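Local coordinates for protein mandalate racemase/muconate lactonizing enzyme (Unidentified, PDB 4E4U) that is a putative member of the mandelate racemase/muconate lactonizing enzyme family, and probably abstracts the alpha-proton of a carboxylate substrate as its relatives in the enolase superfamily do, at residues 1-6 and 60-65; 9-14 and 373-378; 126-131 and 332-337; 169-174 and 388-393; 240-245 and 271-276. All coordinates share one frame; numbering follows the deposited sequence. Where two conformers were deposited one is given.

Interaction 1 of 5, residues 1-6 and 60-65; sequences MKIVSL and RHLLNR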
# COMPACT_ATOMS: atom_id res chain seq x y z
N MET A 1 -8.00 -8.56 50.71
CA MET A 1 -9.24 -7.94 50.29
C MET A 1 -9.87 -8.68 49.11
O MET A 1 -9.20 -8.92 48.11
CB MET A 1 -8.98 -6.53 49.82
CG MET A 1 -10.23 -5.90 49.33
SD MET A 1 -11.16 -5.63 50.80
CE MET A 1 -11.34 -3.85 50.60
N LYS A 2 -11.16 -9.00 49.21
CA LYS A 2 -11.82 -9.68 48.11
C LYS A 2 -13.30 -9.32 47.97
O LYS A 2 -13.95 -8.95 48.94
CB LYS A 2 -11.66 -11.19 48.22
CG LYS A 2 -12.48 -11.83 49.32
CD LYS A 2 -12.16 -13.31 49.46
CE LYS A 2 -13.05 -13.98 50.50
NZ LYS A 2 -12.90 -15.46 50.50
N ILE A 3 -13.83 -9.44 46.75
CA ILE A 3 -15.24 -9.19 46.50
C ILE A 3 -16.05 -10.40 46.94
O ILE A 3 -15.76 -11.52 46.51
CB ILE A 3 -15.51 -8.95 45.00
CG1 ILE A 3 -14.68 -7.78 44.48
CG2 ILE A 3 -17.00 -8.73 44.76
CD1 ILE A 3 -15.00 -6.46 45.16
N VAL A 4 -17.05 -10.18 47.78
CA VAL A 4 -17.82 -11.31 48.29
C VAL A 4 -19.29 -11.31 47.88
O VAL A 4 -19.97 -12.32 48.03
CB VAL A 4 -17.71 -11.44 49.84
CG1 VAL A 4 -16.27 -11.69 50.25
CG2 VAL A 4 -18.28 -10.20 50.53
N SER A 5 -19.78 -10.19 47.36
CA SER A 5 -21.19 -10.13 46.99
C SER A 5 -21.51 -9.08 45.93
O SER A 5 -20.77 -8.11 45.75
CB SER A 5 -22.07 -9.88 48.22
OG SER A 5 -21.83 -8.60 48.76
N LEU A 6 -22.63 -9.31 45.25
CA LEU A 6 -23.12 -8.46 44.19
C LEU A 6 -24.62 -8.23 44.38
O LEU A 6 -25.35 -9.15 44.75
CB LEU A 6 -22.93 -9.16 42.84
CG LEU A 6 -23.86 -8.69 41.71
CD1 LEU A 6 -23.39 -7.36 41.18
CD2 LEU A 6 -23.98 -9.73 40.60
N ARG A 60 -18.60 -16.53 37.95
CA ARG A 60 -17.48 -17.21 37.29
C ARG A 60 -16.19 -16.43 37.37
O ARG A 60 -15.12 -17.03 37.49
CB ARG A 60 -17.81 -17.50 35.82
CG ARG A 60 -18.94 -18.46 35.62
CD ARG A 60 -19.24 -18.68 34.15
NE ARG A 60 -20.55 -19.30 34.04
CZ ARG A 60 -20.78 -20.59 34.23
NH1 ARG A 60 -19.77 -21.42 34.50
NH2 ARG A 60 -22.02 -21.06 34.15
N HIS A 61 -16.26 -15.10 37.29
CA HIS A 61 -15.07 -14.32 36.98
C HIS A 61 -14.67 -13.28 38.02
O HIS A 61 -13.61 -12.68 37.89
CB HIS A 61 -15.21 -13.65 35.60
CG HIS A 61 -15.53 -14.60 34.50
ND1 HIS A 61 -14.72 -15.66 34.15
CD2 HIS A 61 -16.59 -14.65 33.65
CE1 HIS A 61 -15.25 -16.32 33.15
NE2 HIS A 61 -16.39 -15.73 32.82
N LEU A 62 -15.48 -13.06 39.06
CA LEU A 62 -15.15 -12.01 40.04
C LEU A 62 -15.35 -12.42 41.50
O LEU A 62 -14.59 -11.98 42.36
CB LEU A 62 -15.92 -10.71 39.75
CG LEU A 62 -15.55 -9.50 40.62
CD1 LEU A 62 -14.04 -9.22 40.57
CD2 LEU A 62 -16.33 -8.27 40.19
N LEU A 63 -16.36 -13.23 41.78
CA LEU A 63 -16.62 -13.66 43.15
C LEU A 63 -15.35 -14.21 43.80
O LEU A 63 -14.66 -15.05 43.22
CB LEU A 63 -17.73 -14.71 43.19
CG LEU A 63 -18.02 -15.33 44.56
CD1 LEU A 63 -18.51 -14.29 45.57
CD2 LEU A 63 -19.02 -16.47 44.44
N ASN A 64 -15.04 -13.67 44.99
CA ASN A 64 -13.88 -14.06 45.79
C ASN A 64 -12.52 -13.62 45.26
O ASN A 64 -11.49 -14.10 45.73
CB ASN A 64 -13.91 -15.55 46.14
CG ASN A 64 -15.03 -15.89 47.09
OD1 ASN A 64 -15.32 -15.12 48.01
ND2 ASN A 64 -15.68 -17.02 46.87
N ARG A 65 -12.52 -12.69 44.31
CA ARG A 65 -11.28 -12.16 43.75
C ARG A 65 -10.96 -10.77 44.31
O ARG A 65 -11.84 -10.05 44.79
CB ARG A 65 -11.38 -12.08 42.22
CG ARG A 65 -11.60 -13.42 41.53
CD ARG A 65 -10.41 -14.35 41.68
NE ARG A 65 -10.71 -15.65 41.10
CZ ARG A 65 -9.89 -16.70 41.13
NH1 ARG A 65 -8.70 -16.60 41.69
NH2 ARG A 65 -10.27 -17.85 40.58

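Interaction 2 of 5, residues 9-14 and 373-378; sequences HIVAVP and DVVKRH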
# COMPACT_ATOMS: atom_id res chain seq x y z
N HIS A 9 -29.26 -3.69 40.32
CA HIS A 9 -30.43 -2.83 40.39
C HIS A 9 -30.69 -2.23 39.02
O HIS A 9 -29.90 -1.40 38.55
CB HIS A 9 -30.22 -1.72 41.42
CG HIS A 9 -29.99 -2.24 42.81
ND1 HIS A 9 -31.02 -2.62 43.64
CD2 HIS A 9 -28.85 -2.45 43.50
CE1 HIS A 9 -30.53 -3.05 44.78
NE2 HIS A 9 -29.21 -2.96 44.73
N ILE A 10 -31.77 -2.66 38.38
CA ILE A 10 -32.14 -2.15 37.06
C ILE A 10 -33.28 -1.17 37.25
O ILE A 10 -34.43 -1.55 37.49
CB ILE A 10 -32.48 -3.28 36.07
CG1 ILE A 10 -31.27 -4.20 35.90
CG2 ILE A 10 -32.90 -2.69 34.73
CD1 ILE A 10 -31.47 -5.36 34.94
N VAL A 11 -32.95 0.12 37.17
CA VAL A 11 -33.86 1.19 37.52
C VAL A 11 -34.64 1.68 36.31
O VAL A 11 -34.05 1.94 35.25
CB VAL A 11 -33.05 2.37 38.10
CG1 VAL A 11 -33.94 3.56 38.39
CG2 VAL A 11 -32.31 1.92 39.37
N ALA A 12 -35.95 1.80 36.46
CA ALA A 12 -36.79 2.36 35.40
C ALA A 12 -36.67 3.88 35.40
O ALA A 12 -36.93 4.53 36.41
CB ALA A 12 -38.25 1.96 35.63
N VAL A 13 -36.27 4.44 34.26
CA VAL A 13 -36.16 5.89 34.12
C VAL A 13 -37.56 6.45 33.87
O VAL A 13 -38.26 6.01 32.97
CB VAL A 13 -35.22 6.26 32.97
CG1 VAL A 13 -35.12 7.77 32.82
CG2 VAL A 13 -33.83 5.65 33.18
N PRO A 14 -38.00 7.43 34.69
CA PRO A 14 -39.36 7.95 34.51
C PRO A 14 -39.55 8.62 33.15
O PRO A 14 -38.57 9.13 32.59
CB PRO A 14 -39.49 8.99 35.62
CG PRO A 14 -38.44 8.62 36.63
CD PRO A 14 -37.31 8.05 35.83
N ASP A 373 -33.06 4.40 48.53
CA ASP A 373 -34.50 4.59 48.70
C ASP A 373 -35.14 4.99 47.37
O ASP A 373 -36.21 4.50 47.02
CB ASP A 373 -34.77 5.61 49.79
CG ASP A 373 -34.32 5.14 51.16
OD1 ASP A 373 -34.50 3.94 51.48
OD2 ASP A 373 -33.78 5.96 51.93
N VAL A 374 -34.47 5.86 46.62
CA VAL A 374 -34.95 6.24 45.29
C VAL A 374 -34.89 5.06 44.33
O VAL A 374 -35.84 4.80 43.59
CB VAL A 374 -34.17 7.45 44.74
CG1 VAL A 374 -34.59 7.76 43.30
CG2 VAL A 374 -34.36 8.67 45.64
N VAL A 375 -33.77 4.34 44.34
CA VAL A 375 -33.61 3.15 43.52
C VAL A 375 -34.75 2.16 43.75
O VAL A 375 -35.36 1.67 42.80
CB VAL A 375 -32.25 2.46 43.77
CG1 VAL A 375 -32.20 1.09 43.10
CG2 VAL A 375 -31.12 3.34 43.25
N LYS A 376 -35.05 1.88 45.02
CA LYS A 376 -36.11 0.92 45.34
C LYS A 376 -37.48 1.35 44.80
O LYS A 376 -38.26 0.51 44.36
CB LYS A 376 -36.19 0.67 46.85
CG LYS A 376 -34.97 -0.04 47.42
CD LYS A 376 -35.05 -0.14 48.94
CE LYS A 376 -33.67 -0.40 49.55
NZ LYS A 376 -33.77 -0.98 50.92
N ARG A 377 -37.75 2.65 44.83
CA ARG A 377 -39.03 3.16 44.35
C ARG A 377 -39.16 3.11 42.83
O ARG A 377 -40.26 3.22 42.30
CB ARG A 377 -39.27 4.60 44.85
CG ARG A 377 -39.39 4.74 46.36
CD ARG A 377 -40.08 6.04 46.75
NE ARG A 377 -39.43 7.22 46.17
CZ ARG A 377 -38.39 7.84 46.73
NH1 ARG A 377 -37.87 7.39 47.86
NH2 ARG A 377 -37.87 8.91 46.14
N HIS A 378 -38.03 2.95 42.13
CA HIS A 378 -38.05 2.95 40.67
C HIS A 378 -37.60 1.61 40.09
O HIS A 378 -37.15 1.54 38.95
CB HIS A 378 -37.22 4.12 40.13
CG HIS A 378 -37.79 5.46 40.49
ND1 HIS A 378 -38.66 6.15 39.68
CD2 HIS A 378 -37.63 6.22 41.61
CE1 HIS A 378 -39.01 7.28 40.27
NE2 HIS A 378 -38.41 7.34 41.44
O HOH W 1 -39.55 5.04 37.12

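Interaction 3 of 5, residues 126-131 and 332-337; sequences RSYTYL and IQESIM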
# COMPACT_ATOMS: atom_id res chain seq x y z
N ARG A 126 -14.93 20.41 29.75
CA ARG A 126 -15.83 20.93 28.73
C ARG A 126 -16.92 19.89 28.45
O ARG A 126 -16.63 18.70 28.32
CB ARG A 126 -15.06 21.24 27.45
CG ARG A 126 -15.89 21.94 26.38
CD ARG A 126 -15.13 22.03 25.07
NE ARG A 126 -15.93 22.67 24.04
CZ ARG A 126 -15.62 22.70 22.75
NH1 ARG A 126 -14.50 22.12 22.32
NH2 ARG A 126 -16.42 23.31 21.88
N SER A 127 -18.16 20.34 28.36
CA SER A 127 -19.26 19.42 28.12
C SER A 127 -20.19 19.88 27.00
O SER A 127 -20.13 21.03 26.56
CB SER A 127 -20.06 19.19 29.40
OG SER A 127 -20.85 20.31 29.71
N TYR A 128 -21.03 18.97 26.53
CA TYR A 128 -22.06 19.33 25.57
C TYR A 128 -23.33 18.59 25.92
O TYR A 128 -23.30 17.65 26.71
CB TYR A 128 -21.64 18.96 24.15
CG TYR A 128 -21.66 17.49 23.80
CD1 TYR A 128 -22.80 16.89 23.28
CD2 TYR A 128 -20.51 16.72 23.89
CE1 TYR A 128 -22.81 15.55 22.89
CE2 TYR A 128 -20.51 15.38 23.51
CZ TYR A 128 -21.66 14.80 23.01
OH TYR A 128 -21.66 13.48 22.62
N THR A 129 -24.44 19.01 25.33
CA THR A 129 -25.67 18.24 25.44
C THR A 129 -26.37 18.13 24.10
O THR A 129 -26.21 18.98 23.22
CB THR A 129 -26.63 18.84 26.49
OG1 THR A 129 -27.78 18.00 26.63
CG2 THR A 129 -27.06 20.26 26.10
N TYR A 130 -27.14 17.05 23.93
CA TYR A 130 -28.15 17.01 22.89
C TYR A 130 -29.14 18.14 23.12
O TYR A 130 -29.39 18.54 24.27
CB TYR A 130 -28.93 15.70 22.95
CG TYR A 130 -28.58 14.67 21.90
CD1 TYR A 130 -28.78 14.93 20.55
CD2 TYR A 130 -28.07 13.44 22.25
CE1 TYR A 130 -28.47 13.99 19.58
CE2 TYR A 130 -27.76 12.49 21.30
CZ TYR A 130 -27.96 12.77 19.96
OH TYR A 130 -27.65 11.83 19.01
N LEU A 131 -29.72 18.63 22.04
CA LEU A 131 -30.82 19.57 22.13
C LEU A 131 -32.10 18.80 22.44
O LEU A 131 -32.41 17.79 21.78
CB LEU A 131 -30.97 20.34 20.83
CG LEU A 131 -29.74 21.15 20.41
CD1 LEU A 131 -29.96 21.84 19.06
CD2 LEU A 131 -29.40 22.17 21.49
N ILE A 332 -14.11 16.64 24.94
CA ILE A 332 -15.37 17.10 25.51
C ILE A 332 -16.12 15.89 26.07
O ILE A 332 -15.91 14.76 25.61
CB ILE A 332 -16.21 17.82 24.42
CG1 ILE A 332 -17.31 18.71 25.02
CG2 ILE A 332 -16.76 16.82 23.39
CD1 ILE A 332 -17.90 19.65 23.98
N GLN A 333 -16.99 16.13 27.05
CA GLN A 333 -17.75 15.06 27.69
C GLN A 333 -19.23 15.25 27.45
O GLN A 333 -19.78 16.31 27.73
CB GLN A 333 -17.47 15.03 29.20
CG GLN A 333 -18.41 14.12 30.00
CD GLN A 333 -18.22 12.64 29.69
OE1 GLN A 333 -17.11 12.11 29.77
NE2 GLN A 333 -19.31 11.96 29.34
N GLU A 334 -19.88 14.21 26.93
CA GLU A 334 -21.31 14.26 26.73
C GLU A 334 -22.01 14.38 28.07
O GLU A 334 -21.74 13.62 29.01
CB GLU A 334 -21.81 13.02 25.99
CG GLU A 334 -23.30 13.10 25.65
CD GLU A 334 -23.71 12.14 24.54
OE1 GLU A 334 -22.99 11.15 24.32
OE2 GLU A 334 -24.75 12.40 23.89
N SER A 335 -22.92 15.34 28.15
CA SER A 335 -23.76 15.52 29.33
C SER A 335 -25.21 15.40 28.94
O SER A 335 -25.60 15.75 27.83
CB SER A 335 -23.49 16.87 29.97
OG SER A 335 -22.14 16.93 30.38
N ILE A 336 -26.02 14.88 29.86
CA ILE A 336 -27.45 14.81 29.63
C ILE A 336 -28.05 16.05 30.26
O ILE A 336 -28.25 16.11 31.48
CB ILE A 336 -28.05 13.50 30.15
CG1 ILE A 336 -27.41 12.32 29.40
CG2 ILE A 336 -29.55 13.49 29.96
CD1 ILE A 336 -27.83 10.94 29.88
N MET A 337 -28.28 17.06 29.42
CA MET A 337 -28.61 18.40 29.88
C MET A 337 -27.59 18.84 30.92
O MET A 337 -26.39 18.75 30.65
CB MET A 337 -30.07 18.48 30.35
CG MET A 337 -31.01 18.19 29.18
SD MET A 337 -32.75 18.43 29.49
CE MET A 337 -33.01 17.12 30.64
O HOH W 2 -27.08 14.72 25.73

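Interaction 4 of 5, residues 169-174 and 388-393; sequences GPYTAY and LQMGEH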
# COMPACT_ATOMS: atom_id res chain seq x y z
N GLY A 169 -33.18 11.57 10.23
CA GLY A 169 -34.25 10.59 10.06
C GLY A 169 -33.97 9.27 10.76
O GLY A 169 -32.97 9.12 11.45
N PRO A 170 -34.87 8.29 10.58
CA PRO A 170 -34.76 7.03 11.32
C PRO A 170 -33.49 6.25 11.01
O PRO A 170 -32.98 6.24 9.87
CB PRO A 170 -35.96 6.23 10.82
CG PRO A 170 -36.95 7.28 10.38
CD PRO A 170 -36.09 8.35 9.77
N TYR A 171 -32.97 5.59 12.04
CA TYR A 171 -31.97 4.56 11.88
C TYR A 171 -32.68 3.23 12.07
O TYR A 171 -33.42 3.05 13.04
CB TYR A 171 -30.82 4.74 12.87
CG TYR A 171 -31.22 5.12 14.28
CD1 TYR A 171 -31.44 6.44 14.63
CD2 TYR A 171 -31.34 4.15 15.27
CE1 TYR A 171 -31.78 6.80 15.92
CE2 TYR A 171 -31.68 4.50 16.56
CZ TYR A 171 -31.90 5.82 16.88
OH TYR A 171 -32.25 6.18 18.17
N THR A 172 -32.49 2.31 11.14
CA THR A 172 -33.31 1.10 11.11
C THR A 172 -32.44 -0.14 11.07
O THR A 172 -31.23 -0.06 10.90
CB THR A 172 -34.24 1.05 9.88
OG1 THR A 172 -33.52 0.54 8.75
CG2 THR A 172 -34.83 2.43 9.57
N ALA A 173 -33.09 -1.29 11.21
CA ALA A 173 -32.42 -2.58 11.13
C ALA A 173 -31.75 -2.81 9.78
O ALA A 173 -30.91 -3.69 9.66
CB ALA A 173 -33.40 -3.71 11.43
N TYR A 174 -32.12 -2.03 8.77
CA TYR A 174 -31.59 -2.20 7.41
C TYR A 174 -30.62 -1.11 7.01
O TYR A 174 -30.13 -1.10 5.89
CB TYR A 174 -32.75 -2.31 6.40
CG TYR A 174 -33.69 -3.42 6.79
CD1 TYR A 174 -33.41 -4.74 6.45
CD2 TYR A 174 -34.84 -3.16 7.51
CE1 TYR A 174 -34.25 -5.77 6.83
CE2 TYR A 174 -35.70 -4.18 7.90
CZ TYR A 174 -35.41 -5.48 7.55
OH TYR A 174 -36.25 -6.51 7.93
N LEU A 388 -32.52 1.30 24.11
CA LEU A 388 -32.65 1.99 22.83
C LEU A 388 -33.05 0.93 21.82
O LEU A 388 -32.77 -0.24 22.04
CB LEU A 388 -31.32 2.61 22.40
CG LEU A 388 -30.84 3.88 23.09
CD1 LEU A 388 -29.43 4.22 22.64
CD2 LEU A 388 -31.77 5.04 22.78
N GLN A 389 -33.69 1.33 20.73
CA GLN A 389 -34.04 0.39 19.66
C GLN A 389 -33.83 1.01 18.29
O GLN A 389 -33.80 2.24 18.15
CB GLN A 389 -35.51 -0.07 19.79
CG GLN A 389 -35.77 -0.82 21.08
CD GLN A 389 -37.17 -1.40 21.21
OE1 GLN A 389 -37.47 -2.05 22.22
NE2 GLN A 389 -38.03 -1.17 20.22
N MET A 390 -33.67 0.16 17.27
CA MET A 390 -33.63 0.64 15.89
C MET A 390 -34.98 0.41 15.23
O MET A 390 -35.74 -0.47 15.64
CB MET A 390 -32.52 -0.06 15.10
CG MET A 390 -31.17 0.03 15.80
SD MET A 390 -29.76 -0.41 14.80
CE MET A 390 -29.62 1.02 13.73
N GLY A 391 -35.29 1.22 14.22
CA GLY A 391 -36.53 1.08 13.48
C GLY A 391 -36.66 -0.31 12.88
O GLY A 391 -35.68 -0.90 12.43
N GLU A 392 -37.88 -0.83 12.87
CA GLU A 392 -38.10 -2.18 12.39
C GLU A 392 -38.11 -2.29 10.86
O GLU A 392 -37.67 -3.31 10.30
CB GLU A 392 -39.40 -2.75 12.96
CG GLU A 392 -39.60 -4.20 12.61
CD GLU A 392 -40.83 -4.79 13.26
OE1 GLU A 392 -41.67 -4.02 13.78
OE2 GLU A 392 -40.94 -6.04 13.25
N HIS A 393 -38.58 -1.26 10.18
CA HIS A 393 -38.74 -1.32 8.73
C HIS A 393 -37.75 -0.42 8.00
O HIS A 393 -37.29 0.57 8.56
CB HIS A 393 -40.17 -0.92 8.34
CG HIS A 393 -41.22 -1.68 9.08
ND1 HIS A 393 -41.54 -2.99 8.79
CD2 HIS A 393 -42.03 -1.32 10.10
CE1 HIS A 393 -42.50 -3.40 9.60
NE2 HIS A 393 -42.82 -2.40 10.40
O HOH W 3 -34.16 4.39 20.40
O HOH W 4 -38.70 -5.61 8.77

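Interaction 5 of 5, residues 240-245 and 271-276; sequences QEEAIA and LQAGGA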
# COMPACT_ATOMS: atom_id res chain seq x y z
N GLN A 240 -17.36 -1.87 10.33
CA GLN A 240 -16.71 -1.88 9.02
C GLN A 240 -15.83 -0.63 8.95
O GLN A 240 -16.29 0.47 8.65
CB GLN A 240 -17.77 -1.91 7.91
CG GLN A 240 -17.43 -2.80 6.71
CD GLN A 240 -16.30 -2.26 5.87
OE1 GLN A 240 -15.52 -1.41 6.31
NE2 GLN A 240 -16.19 -2.75 4.64
N GLU A 241 -14.54 -0.82 9.25
CA GLU A 241 -13.64 0.31 9.45
C GLU A 241 -13.24 0.98 8.14
O GLU A 241 -13.01 2.19 8.10
CB GLU A 241 -12.40 -0.12 10.25
CG GLU A 241 -12.71 -0.68 11.64
CD GLU A 241 -13.28 -2.09 11.62
OE1 GLU A 241 -12.99 -2.84 10.66
OE2 GLU A 241 -14.00 -2.45 12.56
N GLU A 242 -13.18 0.21 7.06
CA GLU A 242 -12.84 0.79 5.77
C GLU A 242 -13.94 1.71 5.27
O GLU A 242 -13.67 2.76 4.68
CB GLU A 242 -12.53 -0.32 4.77
CG GLU A 242 -11.20 -1.06 5.06
CD GLU A 242 -11.18 -1.82 6.40
OE1 GLU A 242 -12.23 -2.37 6.81
OE2 GLU A 242 -10.11 -1.86 7.06
N ALA A 243 -15.19 1.36 5.55
CA ALA A 243 -16.33 2.15 5.11
C ALA A 243 -16.38 3.50 5.82
O ALA A 243 -16.58 4.53 5.19
CB ALA A 243 -17.62 1.39 5.32
N ILE A 244 -16.17 3.50 7.13
CA ILE A 244 -16.18 4.77 7.85
C ILE A 244 -14.95 5.61 7.47
O ILE A 244 -15.04 6.84 7.33
CB ILE A 244 -16.35 4.57 9.37
CG1 ILE A 244 -16.66 5.90 10.06
CG2 ILE A 244 -15.14 3.90 10.01
CD1 ILE A 244 -17.12 5.73 11.48
N ALA A 245 -13.82 4.96 7.21
CA ALA A 245 -12.63 5.68 6.75
C ALA A 245 -12.84 6.34 5.38
O ALA A 245 -12.26 7.39 5.11
CB ALA A 245 -11.41 4.77 6.72
N LEU A 271 -8.67 2.99 14.26
CA LEU A 271 -7.60 3.97 14.10
C LEU A 271 -6.62 3.59 12.99
O LEU A 271 -6.17 4.46 12.24
CB LEU A 271 -6.85 4.15 15.42
CG LEU A 271 -7.65 4.85 16.51
CD1 LEU A 271 -7.01 4.59 17.87
CD2 LEU A 271 -7.74 6.35 16.22
N GLN A 272 -6.32 2.30 12.86
CA GLN A 272 -5.43 1.83 11.80
C GLN A 272 -5.98 2.17 10.43
O GLN A 272 -5.21 2.46 9.51
CB GLN A 272 -5.24 0.31 11.89
CG GLN A 272 -4.42 -0.15 13.07
CD GLN A 272 -2.97 0.23 12.94
OE1 GLN A 272 -2.55 1.28 13.44
NE2 GLN A 272 -2.18 -0.62 12.29
N ALA A 273 -7.30 2.14 10.29
CA ALA A 273 -7.96 2.44 9.02
C ALA A 273 -8.07 3.94 8.74
O ALA A 273 -8.43 4.32 7.64
CB ALA A 273 -9.35 1.79 8.99
N GLY A 274 -7.81 4.77 9.75
CA GLY A 274 -8.06 6.20 9.63
C GLY A 274 -9.55 6.50 9.71
O GLY A 274 -10.05 7.45 9.10
N GLY A 275 -10.28 5.67 10.46
CA GLY A 275 -11.73 5.75 10.48
C GLY A 275 -12.35 6.89 11.27
O GLY A 275 -13.48 7.27 10.99
N ALA A 276 -11.63 7.43 12.25
CA ALA A 276 -12.15 8.52 13.07
C ALA A 276 -11.01 9.21 13.79
O ALA A 276 -9.97 8.61 14.05
CB ALA A 276 -13.17 7.99 14.08
O HOH W 5 -9.45 8.18 6.46

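Interaction 1 of 5, residues 1-6 and 60-65
Lys2 turns CG in between its backbone N and carbonyl carbon (chi1 73°) and then runs out extended, while Asn64 sets its CG beside its own N (chi1 -68°); the two side chains consequently lie side by side and point the same way. Lys2 NZ comes to 3.5 Å from Asn64 OD1, and the lysine CB and CD pass over the backbone O of Asn64. The two backbones are joined by a pair of hydrogen bonds. Ile3 N donates to Arg65 O at 2.9 Å, close to straight, and Ile3 O accepts from Asn64 N at 2.7 Å. The acceptor and donor belong to a type II turn that runs from Leu62 to Arg65, itself closed by the bond from Arg65 N to Leu62 O. Lys2 CA adds a CH...O contact to Arg65 O at 3.3 Å. The apolar contact is between Ile3 CG1 and Leu62 CD1, 4.2 Å apart. Separately, the Leu63 CD1 methyl lies against the carbonyl oxygen Val4 O at 3.5 Å. Ile3 also rests on Phe58 of helix 47-61 and Ile104 of helix 88-109, and the guanidinium of Arg65 forms a salt bridge with Glu392 of the second subunit. Both polar backbone atoms of Ile3 are thus satisfied by the turn, and the join between the start of strand 3-12 and the chain leaving helix 47-61 rests chiefly on main-chain chemistry.

Interaction 2 of 5, residues 9-14 and 373-378
His378 O, in the residue that follows helix 372-377, accepts the backbone N-H of Ala12 at 2.8 Å, and two further groups of strand 3-12 close round this oxygen: Ala12 CB at 3.5 Å and the CA of Val11, which makes a CH...O contact. The imidazole has contacts of its own: a water donates to Ala12 O and lies in the ring plane at the edge, 2.9 Å from His378 ND1, while Pro14 CG packs 3.9 Å from His378 CE1. With CG beside its backbone N (chi1 -64°), His378 carries its ring along the end of the strand, and its CB meets Val11 CG1 at 3.8 Å. One turn back, Val375 CG1 wedges between Val11 CG2 and His9 CB, both at 3.8 Å, crossing each side chain at about a right angle. The short helix thus covers the edge strand of the three-stranded sheet: strand 22-30 pairs with its inner side, and Phe342 of helix 341-345 meets the His378 ring edge-to-face.

Interaction 3 of 5, residues 126-131 and 332-337
The Tyr128 side chain meets Ile332 first and then Glu334: CB touches Ile332 CD1, CD2 lies 3.8 Å from Ile332 CG2, CE2 sits 3.5 Å from Glu334 CA, and CZ meets Glu334 CB and CG. One ring face thus covers the Glu334 backbone in a CH-pi contact, with CA 3.8 Å from the centroid, and OH ends 3.1 Å from Glu334 CD. That hydroxyl is hydrogen-bonded to Lys164 NZ, while Glu334 OE1 accepts from Leu310 N, so the buried polar tips have partners. Arg126 O accepts from Gln333 N, Gln333 O from Tyr128 N, and Tyr128 O from Ser335 N at 2.7 Å, the parallel ladder of the two strands. Beyond it, Thr129 OG1 accepts from Met337 N at 3.0 Å, and a water bridges Tyr130 N and Ser335 O where the strands part. Strand 125-130 also pairs with strand 162-165; joining it to strand 333-335 closes the parallel barrel of the C-terminal domain, the modified TIM barrel of the enolase superfamily.

Interaction 4 of 5, residues 169-174 and 388-393
Tyr171 and Met390 cross at about a right angle beside a single beta bridge, in which Thr172 of the loop after barrel strand 162-165 pairs with Gly391 of the C-terminal tail. The methionine methyl comes in at the edge of the phenol ring, near its plane, with CE 3.9 Å from Tyr171 CD2. A bent last torsion (chi3 74°) brings the same CE to 3.4 Å from Thr172 O. The backbones supply two hydrogen bonds: Gly391 N donates to a lone pair of Tyr171 O at 2.9 Å, and Ala173 N donates to Gly391 O at the same length, so Gly391 is held through both its N and its O. His393 O lies alongside the Thr172 side chain, 3.2 Å from CG2 and also close to CB, while Thr172 OG1 accepts from Tyr174 N in an ST turn. Much of the surroundings belongs to the second subunit: Arg75 and Gln84 there bind Ala173 O and Thr172 O, and Phe82 meets the Tyr171 ring. Tyr174 lies with its ring edge toward Glu392, CE2 being 3.2 Å from Glu392 O; a water in the plane of that ring donates to Glu392 O and sits 2.7 Å from Tyr174 OH.

Interaction 5 of 5, residues 240-245 and 271-276
This is a small-residue contact without direct hydrogen bonds, in which the first turn of helix 241-249 packs against the Schellman motif ending helix 263-272, two neighbouring outer helices of the C-terminal barrel domain. Alanines and glycines bring the backbones close: Ala245 CA lies 3.8 Å from Gly275 CA, and Ala245 CB comes to 3.2 Å from Ala273 O. Ala273 CB in turn fits over the start of the other helix, 3.8 Å from both Glu241 CB and Glu241 O. Gly274, with positive phi, turns the chain out of the helix, and its N bonds back to Leu271 O. On the other helix Gln240 is the N-cap; its OE1 accepts from Ala243 N at 2.9 Å, the donor standing above the carbonyl plane. Glu241 OE2 turns to a salt bridge with Lys269 of the second subunit. A water lies within hydrogen-bonding distance of Ala245 O and Gly274 O. Ile244 extends toward the barrel wall, where it touches Ile255 and Thr257 of strand 255-257. Its CG1, anti to the backbone N (chi1 -168°), lies 3.6 Å from Gly275 O, a buried carbonyl oxygen that has no hydrogen-bonding partner in the model.

In the fold
From the N terminus, interaction 1 closes the first loop, tying the start of strand 3-12 to the turn after helix 47-61 within the N-terminal domain. The same strand continues into interaction 2, which crosses interaction 1 along the chain and brings in helix 372-377 from far downstream. Inside the long loop closed by interaction 2 lies interaction 3, joining the first and last parallel strands of the barrel. Interaction 4 crosses both 2 and 3, since its second segment follows them in the C-terminal tail. Interaction 5, between two outer barrel helices, is nested within 2, 3 and 4. Interactions 1, 4 and 5 also touch the second subunit; Arg65 of interaction 1 and Glu392 of interaction 4 pair across that interface.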